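Local coordinates for protein octaprenyl Pyrophosphate Synthase (Helicobacter pylori, PDB 3TC1) that probably catalyses the successive condensation of isopentenyl diphosphate units onto an allylic diphosphate to build the C40 chain of octaprenyl diphosphate, at residues B[220-229]-B[244-252]; B[68-79]-B[101-112]. All coordinates share one frame; numbering follows the deposited sequence.

Interaction 1. Residues B[220-229]-B[244-252]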
# COMPACT_ATOMS: atom_id res chain seq x y z
N PHE B 220 20.79 -2.88 15.53
CA PHE B 220 20.50 -3.03 16.96
C PHE B 220 19.97 -1.73 17.57
O PHE B 220 19.07 -1.75 18.42
CB PHE B 220 21.77 -3.48 17.71
CG PHE B 220 21.50 -4.20 19.00
CD1 PHE B 220 20.60 -5.27 19.05
CD2 PHE B 220 22.15 -3.83 20.17
CE1 PHE B 220 20.36 -5.96 20.24
CE2 PHE B 220 21.92 -4.51 21.37
CZ PHE B 220 21.02 -5.58 21.40
N LYS B 221 20.53 -0.62 17.12
CA LYS B 221 20.12 0.71 17.57
C LYS B 221 18.64 0.95 17.27
O LYS B 221 17.97 1.71 17.97
CB LYS B 221 20.98 1.77 16.86
CG LYS B 221 20.54 3.21 17.08
CD LYS B 221 21.48 4.18 16.37
CE LYS B 221 21.45 3.98 14.86
NZ LYS B 221 22.43 4.86 14.16
N GLU B 222 18.14 0.28 16.23
CA GLU B 222 16.75 0.41 15.83
C GLU B 222 15.85 -0.70 16.38
O GLU B 222 14.68 -0.77 16.03
CB GLU B 222 16.63 0.42 14.30
CG GLU B 222 17.12 1.68 13.62
CD GLU B 222 16.83 1.66 12.13
OE1 GLU B 222 15.64 1.54 11.76
OE2 GLU B 222 17.79 1.77 11.34
N GLY B 223 16.41 -1.57 17.21
CA GLY B 223 15.60 -2.63 17.79
C GLY B 223 15.60 -3.97 17.06
O GLY B 223 14.87 -4.88 17.45
N LYS B 224 16.40 -4.10 16.01
CA LYS B 224 16.45 -5.36 15.26
C LYS B 224 17.57 -6.25 15.78
O LYS B 224 18.74 -5.89 15.67
CB LYS B 224 16.69 -5.09 13.78
CG LYS B 224 15.59 -4.31 13.08
CD LYS B 224 15.95 -4.05 11.63
CE LYS B 224 14.91 -3.19 10.95
NZ LYS B 224 15.33 -2.81 9.57
N THR B 225 17.22 -7.40 16.37
CA THR B 225 18.23 -8.32 16.87
C THR B 225 18.56 -9.29 15.73
O THR B 225 17.97 -10.36 15.62
CB THR B 225 17.73 -9.12 18.09
OG1 THR B 225 17.21 -8.22 19.07
CG2 THR B 225 18.89 -9.91 18.71
N THR B 226 19.51 -8.89 14.89
CA THR B 226 19.92 -9.68 13.73
C THR B 226 20.78 -10.89 14.10
O THR B 226 21.19 -11.04 15.24
CB THR B 226 20.68 -8.79 12.72
OG1 THR B 226 21.83 -8.22 13.34
CG2 THR B 226 19.78 -7.66 12.23
N LEU B 227 21.04 -11.75 13.11
CA LEU B 227 21.81 -12.97 13.36
C LEU B 227 23.09 -12.79 14.18
O LEU B 227 23.33 -13.54 15.12
CB LEU B 227 22.14 -13.67 12.03
CG LEU B 227 22.67 -15.11 12.17
CD1 LEU B 227 21.73 -15.93 13.04
CD2 LEU B 227 22.83 -15.75 10.79
N PRO B 228 23.93 -11.80 13.83
CA PRO B 228 25.16 -11.61 14.61
C PRO B 228 24.86 -11.49 16.11
O PRO B 228 25.55 -12.09 16.94
CB PRO B 228 25.74 -10.32 14.04
CG PRO B 228 25.30 -10.37 12.61
CD PRO B 228 23.87 -10.84 12.72
N TYR B 229 23.84 -10.71 16.46
CA TYR B 229 23.47 -10.50 17.85
C TYR B 229 22.88 -11.76 18.48
O TYR B 229 23.11 -12.03 19.66
CB TYR B 229 22.47 -9.34 17.94
CG TYR B 229 23.10 -8.01 17.59
CD1 TYR B 229 23.78 -7.26 18.55
CD2 TYR B 229 23.06 -7.52 16.28
CE1 TYR B 229 24.40 -6.05 18.22
CE2 TYR B 229 23.69 -6.32 15.94
CZ TYR B 229 24.35 -5.59 16.91
OH TYR B 229 24.96 -4.40 16.58
N LEU B 244 24.49 -6.54 26.80
CA LEU B 244 23.96 -6.51 25.45
C LEU B 244 22.50 -6.09 25.47
O LEU B 244 22.09 -5.22 24.70
CB LEU B 244 24.10 -7.88 24.78
CG LEU B 244 23.61 -7.93 23.33
CD1 LEU B 244 24.41 -6.97 22.47
CD2 LEU B 244 23.74 -9.36 22.80
N ILE B 245 21.71 -6.69 26.36
CA ILE B 245 20.30 -6.34 26.46
C ILE B 245 20.13 -4.86 26.82
O ILE B 245 19.26 -4.18 26.27
CB ILE B 245 19.58 -7.22 27.50
CG1 ILE B 245 19.52 -8.67 27.00
CG2 ILE B 245 18.16 -6.69 27.74
CD1 ILE B 245 18.86 -9.64 27.96
N SER B 246 20.96 -4.37 27.73
CA SER B 246 20.89 -2.97 28.14
C SER B 246 21.25 -2.04 26.99
O SER B 246 20.86 -0.87 26.99
CB SER B 246 21.85 -2.71 29.30
OG SER B 246 23.18 -2.61 28.83
N TYR B 247 21.99 -2.54 26.01
CA TYR B 247 22.37 -1.70 24.88
C TYR B 247 21.31 -1.71 23.77
O TYR B 247 21.44 -0.99 22.78
CB TYR B 247 23.72 -2.12 24.30
CG TYR B 247 24.88 -1.95 25.27
CD1 TYR B 247 24.81 -1.02 26.31
CD2 TYR B 247 26.04 -2.71 25.14
CE1 TYR B 247 25.87 -0.84 27.19
CE2 TYR B 247 27.11 -2.54 26.02
CZ TYR B 247 27.02 -1.61 27.04
OH TYR B 247 28.07 -1.45 27.93
N PHE B 248 20.27 -2.51 23.95
CA PHE B 248 19.19 -2.59 22.97
C PHE B 248 18.65 -1.18 22.69
O PHE B 248 18.34 -0.43 23.61
CB PHE B 248 18.07 -3.49 23.51
CG PHE B 248 16.92 -3.69 22.55
CD1 PHE B 248 17.10 -4.42 21.38
CD2 PHE B 248 15.67 -3.16 22.83
CE1 PHE B 248 16.05 -4.62 20.49
CE2 PHE B 248 14.59 -3.36 21.94
CZ PHE B 248 14.78 -4.08 20.77
N LYS B 249 18.55 -0.84 21.40
CA LYS B 249 18.06 0.46 20.96
C LYS B 249 18.83 1.68 21.45
O LYS B 249 18.36 2.81 21.33
CB LYS B 249 16.58 0.64 21.31
CG LYS B 249 15.64 -0.04 20.32
CD LYS B 249 14.18 0.19 20.66
CE LYS B 249 13.28 -0.49 19.63
NZ LYS B 249 11.84 -0.26 19.91
N GLN B 250 20.02 1.45 22.01
CA GLN B 250 20.84 2.55 22.48
C GLN B 250 21.76 3.00 21.34
O GLN B 250 22.01 2.24 20.40
CB GLN B 250 21.64 2.13 23.71
CG GLN B 250 20.72 1.74 24.85
CD GLN B 250 19.53 2.68 24.98
OE1 GLN B 250 19.69 3.89 25.08
NE2 GLN B 250 18.32 2.11 24.96
N ASP B 251 22.27 4.22 21.42
CA ASP B 251 23.08 4.76 20.34
C ASP B 251 24.33 5.51 20.82
O ASP B 251 24.25 6.65 21.26
CB ASP B 251 22.18 5.69 19.51
CG ASP B 251 22.91 6.39 18.37
OD1 ASP B 251 23.96 5.90 17.92
OD2 ASP B 251 22.40 7.44 17.91
N SER B 252 25.49 4.84 20.73
CA SER B 252 26.74 5.46 21.15
C SER B 252 27.95 4.75 20.55
O SER B 252 27.91 3.55 20.25
CB SER B 252 26.86 5.47 22.68
OG SER B 252 27.33 4.23 23.17
O HOH W 1 22.25 7.76 15.38

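Interaction 2. Residues B[68-79]-B[101-112]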
# COMPACT_ATOMS: atom_id res chain seq x y z
N MET B 68 8.86 -1.84 -8.87
CA MET B 68 7.93 -0.87 -8.30
C MET B 68 7.40 -1.34 -6.95
O MET B 68 7.18 -0.54 -6.05
CB MET B 68 6.78 -0.59 -9.28
CG MET B 68 7.25 0.26 -10.44
SD MET B 68 5.97 0.77 -11.57
CE MET B 68 5.10 1.98 -10.58
N ILE B 69 7.22 -2.65 -6.83
CA ILE B 69 6.77 -3.24 -5.57
C ILE B 69 7.88 -3.03 -4.54
O ILE B 69 7.62 -2.63 -3.40
CB ILE B 69 6.51 -4.76 -5.73
CG1 ILE B 69 5.21 -4.98 -6.51
CG2 ILE B 69 6.46 -5.45 -4.37
CD1 ILE B 69 5.01 -6.42 -6.96
N GLN B 70 9.11 -3.31 -4.94
CA GLN B 70 10.26 -3.13 -4.05
C GLN B 70 10.32 -1.67 -3.59
O GLN B 70 10.52 -1.40 -2.41
CB GLN B 70 11.56 -3.51 -4.78
CG GLN B 70 12.83 -3.28 -3.96
CD GLN B 70 12.88 -4.10 -2.68
OE1 GLN B 70 12.07 -5.00 -2.48
NE2 GLN B 70 13.84 -3.79 -1.81
N THR B 71 10.17 -0.74 -4.52
CA THR B 71 10.21 0.69 -4.19
C THR B 71 9.08 1.06 -3.24
O THR B 71 9.27 1.87 -2.33
CB THR B 71 10.11 1.58 -5.45
OG1 THR B 71 11.24 1.35 -6.29
CG2 THR B 71 10.07 3.06 -5.05
N ALA B 72 7.89 0.49 -3.45
CA ALA B 72 6.76 0.80 -2.58
C ALA B 72 7.04 0.34 -1.15
O ALA B 72 6.75 1.06 -0.19
CB ALA B 72 5.48 0.13 -3.10
N SER B 73 7.58 -0.86 -1.01
CA SER B 73 7.88 -1.39 0.31
C SER B 73 8.92 -0.53 1.02
O SER B 73 8.82 -0.30 2.22
CB SER B 73 8.39 -2.83 0.22
OG SER B 73 9.62 -2.88 -0.46
N LEU B 74 9.91 -0.05 0.28
CA LEU B 74 10.95 0.79 0.87
C LEU B 74 10.36 2.12 1.33
O LEU B 74 10.74 2.66 2.37
CB LEU B 74 12.09 1.03 -0.13
CG LEU B 74 12.88 -0.22 -0.54
CD1 LEU B 74 13.91 0.15 -1.61
CD2 LEU B 74 13.55 -0.82 0.68
N LEU B 75 9.42 2.64 0.55
CA LEU B 75 8.77 3.90 0.89
C LEU B 75 8.01 3.77 2.20
O LEU B 75 8.09 4.64 3.06
CB LEU B 75 7.80 4.33 -0.21
CG LEU B 75 8.40 4.85 -1.52
CD1 LEU B 75 7.27 5.08 -2.53
CD2 LEU B 75 9.18 6.14 -1.28
N HIS B 76 7.27 2.67 2.36
CA HIS B 76 6.52 2.46 3.60
C HIS B 76 7.45 2.13 4.76
O HIS B 76 7.20 2.54 5.89
CB HIS B 76 5.47 1.36 3.42
CG HIS B 76 4.26 1.81 2.65
ND1 HIS B 76 3.17 1.00 2.44
CD2 HIS B 76 3.98 2.98 2.04
CE1 HIS B 76 2.27 1.65 1.72
NE2 HIS B 76 2.74 2.86 1.46
N ASP B 77 8.52 1.39 4.48
CA ASP B 77 9.47 1.03 5.53
C ASP B 77 10.15 2.28 6.08
O ASP B 77 10.41 2.36 7.28
CB ASP B 77 10.53 0.05 5.00
CG ASP B 77 9.96 -1.32 4.68
OD1 ASP B 77 9.19 -1.86 5.51
OD2 ASP B 77 10.29 -1.86 3.61
N ASP B 78 10.43 3.25 5.23
CA ASP B 78 11.08 4.48 5.69
C ASP B 78 10.16 5.27 6.61
O ASP B 78 10.63 5.94 7.53
CB ASP B 78 11.51 5.35 4.50
CG ASP B 78 12.74 4.81 3.80
OD1 ASP B 78 13.48 4.04 4.44
OD2 ASP B 78 12.96 5.15 2.62
N VAL B 79 8.86 5.19 6.36
CA VAL B 79 7.89 5.89 7.19
C VAL B 79 7.84 5.24 8.57
O VAL B 79 7.96 5.91 9.60
CB VAL B 79 6.47 5.82 6.58
CG1 VAL B 79 5.45 6.44 7.52
CG2 VAL B 79 6.46 6.52 5.23
N ALA B 101 4.54 9.92 1.59
CA ALA B 101 5.38 8.75 1.40
C ALA B 101 4.52 7.50 1.41
O ALA B 101 4.75 6.57 0.64
CB ALA B 101 6.44 8.67 2.49
N VAL B 102 3.51 7.48 2.28
CA VAL B 102 2.61 6.34 2.38
C VAL B 102 1.74 6.24 1.12
O VAL B 102 1.64 5.17 0.52
CB VAL B 102 1.68 6.44 3.62
CG1 VAL B 102 0.70 5.28 3.63
CG2 VAL B 102 2.51 6.42 4.88
N MET B 103 1.11 7.34 0.73
CA MET B 103 0.27 7.34 -0.46
C MET B 103 1.08 7.02 -1.71
O MET B 103 0.61 6.29 -2.58
CB MET B 103 -0.43 8.70 -0.65
CG MET B 103 -1.57 8.97 0.31
SD MET B 103 -2.84 7.67 0.32
CE MET B 103 -2.92 7.32 2.04
N LEU B 104 2.29 7.58 -1.81
CA LEU B 104 3.14 7.32 -2.96
C LEU B 104 3.45 5.83 -3.05
O LEU B 104 3.55 5.28 -4.14
CB LEU B 104 4.45 8.11 -2.86
CG LEU B 104 5.40 7.87 -4.05
CD1 LEU B 104 4.76 8.39 -5.33
CD2 LEU B 104 6.73 8.55 -3.80
N GLY B 105 3.59 5.18 -1.90
CA GLY B 105 3.85 3.75 -1.88
C GLY B 105 2.61 3.01 -2.36
O GLY B 105 2.70 2.00 -3.06
N ASP B 106 1.44 3.51 -1.98
CA ASP B 106 0.18 2.89 -2.39
C ASP B 106 0.01 3.02 -3.89
O ASP B 106 -0.52 2.13 -4.55
CB ASP B 106 -1.01 3.55 -1.68
CG ASP B 106 -1.08 3.17 -0.21
OD1 ASP B 106 -0.40 2.20 0.18
OD2 ASP B 106 -1.83 3.84 0.54
N VAL B 107 0.46 4.16 -4.42
CA VAL B 107 0.42 4.44 -5.85
C VAL B 107 1.32 3.44 -6.58
O VAL B 107 0.94 2.88 -7.61
CB VAL B 107 0.92 5.87 -6.13
CG1 VAL B 107 1.29 6.01 -7.61
CG2 VAL B 107 -0.16 6.89 -5.76
N PHE B 108 2.53 3.23 -6.05
CA PHE B 108 3.44 2.28 -6.67
C PHE B 108 2.83 0.89 -6.65
O PHE B 108 2.84 0.19 -7.66
CB PHE B 108 4.80 2.27 -5.96
CG PHE B 108 5.83 3.17 -6.59
CD1 PHE B 108 5.75 4.55 -6.47
CD2 PHE B 108 6.89 2.63 -7.32
CE1 PHE B 108 6.71 5.39 -7.05
CE2 PHE B 108 7.85 3.45 -7.91
CZ PHE B 108 7.76 4.83 -7.78
N TYR B 109 2.30 0.49 -5.49
CA TYR B 109 1.68 -0.82 -5.35
C TYR B 109 0.48 -1.03 -6.28
O TYR B 109 0.38 -2.07 -6.94
CB TYR B 109 1.18 -1.04 -3.91
CG TYR B 109 2.22 -1.53 -2.92
CD1 TYR B 109 3.06 -2.60 -3.23
CD2 TYR B 109 2.32 -0.95 -1.66
CE1 TYR B 109 3.98 -3.08 -2.30
CE2 TYR B 109 3.23 -1.42 -0.71
CZ TYR B 109 4.06 -2.49 -1.04
OH TYR B 109 4.98 -2.95 -0.13
N SER B 110 -0.43 -0.06 -6.33
CA SER B 110 -1.62 -0.20 -7.18
C SER B 110 -1.31 -0.16 -8.68
O SER B 110 -1.87 -0.94 -9.44
CB SER B 110 -2.67 0.85 -6.80
OG SER B 110 -2.13 2.16 -6.77
N LYS B 111 -0.43 0.74 -9.10
CA LYS B 111 -0.07 0.82 -10.51
C LYS B 111 0.60 -0.50 -10.90
O LYS B 111 0.35 -1.04 -11.97
CB LYS B 111 0.89 1.99 -10.77
CG LYS B 111 1.41 2.09 -12.22
CD LYS B 111 0.28 2.22 -13.25
CE LYS B 111 0.84 2.32 -14.67
NZ LYS B 111 -0.20 2.35 -15.73
N ALA B 112 1.44 -1.02 -10.01
CA ALA B 112 2.13 -2.28 -10.27
C ALA B 112 1.14 -3.44 -10.39
O ALA B 112 1.28 -4.28 -11.28
CB ALA B 112 3.14 -2.56 -9.17

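Interaction 1. Residues B[220-229]-B[244-252]
The ring of Phe-220 is sandwiched between two aromatic neighbours. The edge of Phe-248 is directed at one face in an offset edge-to-face pair, planes at 76°, with Phe-248 CD1 3.8 Å from Phe-220 CE1. On the opposite face Tyr-229 CD1 lies over the ring centre. At its edge, near the ring plane, Phe-220 CE2 comes 3.4 Å from Leu-244 O. The methyl CD1 of Leu-244 bridges the two rings of 220-229, reaching Phe-220 CE2 at 3.7 Å and the edge of Tyr-229. Turned away from the backbone N (chi1 -178°), the Phe-248 side chain also brings CE1 to 3.3 Å from Gly-223 O, met at the ring edge, while Lys-249 CG lies over a face of that ring.

Phe-248 and Lys-249 are the central residues of a type II beta turn, Tyr-247 to Gln-250, that leaves helix 238-246. It docks on the loop preceding helix 227-233 in this all-helical prenyl synthase fold. Lys-249 N donates to Phe-220 O (3.2 Å, 141° at the hydrogen), which also accepts from Gly-223 N on the opposite face of its carbonyl plane.

Nearer solvent, the side chains of Lys-221 and Asp-251 run alongside each other, Lys-221 CD 3.3 Å from Asp-251 CG. Their charged ends do not join directly; a water accepts from Lys-221 NZ and donates to Asp-251 OD2, at 2.6 Å from the latter.

Interaction 2. Residues B[68-79]-B[101-112]
Helix 53-80, whose C-terminal end runs into the first aspartate-rich sequence of the polyprenyl synthases, DDxxD (from Asp-77), packs antiparallel against helix 92-116; just ahead of that sequence, Ala-72 and His-76 meet Gly-105 and Val-102. The short axes approach to 8.1 Å at a crossing angle of -161°. Gly-105, without a side chain, lets its backbone close in on Ala-72 and leaves room for the His-76 ring.

Four side chains interlock as knobs into holes: Leu-75 and His-76 from one helix, Phe-108 and Tyr-109 from the other. Ala-72 CB sits squarely over the Tyr-109 ring, 3.4 Å from the centroid and practically on its normal, a CH-pi contact. Thr-71 CG2 lies over a face of Phe-108, displaced toward the rim, whereas Met-68 O meets that ring at its edge, 3.4 Å from Phe-108 CD2. Leu-75 CD1 wedges against Leu-104 CG.

His-76 adds the polar link. With CG anti to its own carbonyl carbon (chi1 -76°), NE2 donates to a lone pair of Val-102 O at 2.7 Å, almost in the plane of both groups, although that oxygen already accepts from Asp-106 N. Asp-106 OD1 stands at the ring edge, 3.1 Å from His-76 CE1, while the Tyr-109 edge is turned toward a His-76 face. His-76 ND1 is hydrogen-bonded to Asp-106 OD2 of the second subunit, and Asp-106 OD2 in turn to His-76 ND1 of that subunit; both ring nitrogens being engaged beside carboxylates, a positive charge may be favoured.

Small residues at the fifth and fourth positions ahead of DDxxD, here Ala-72 and Ser-73, are consistent with the long product of an octaprenyl synthase, since short-chain relatives often carry bulky residues there.

In the fold
The two contacts are separate, their centres 27 Å apart and their nearest atoms about 7 Å apart without touching. Interaction 2 is buried, and reaches the dimer interface; interaction 1 is partly exposed, and no other chain of the assembly touches it. What they share is the neighbourhood of the bound magnesium ion: the side chain of Glu-222 is about 8 Å from it, that of Ser-73 about 13 Å. Glu-222 in interaction 1 also touches Asp-81, the last aspartate of the DDxxD sequence begun in 68-79. Interaction 2 therefore involves the helix that leads into the probable metal-diphosphate site, and interaction 1 a loop near it.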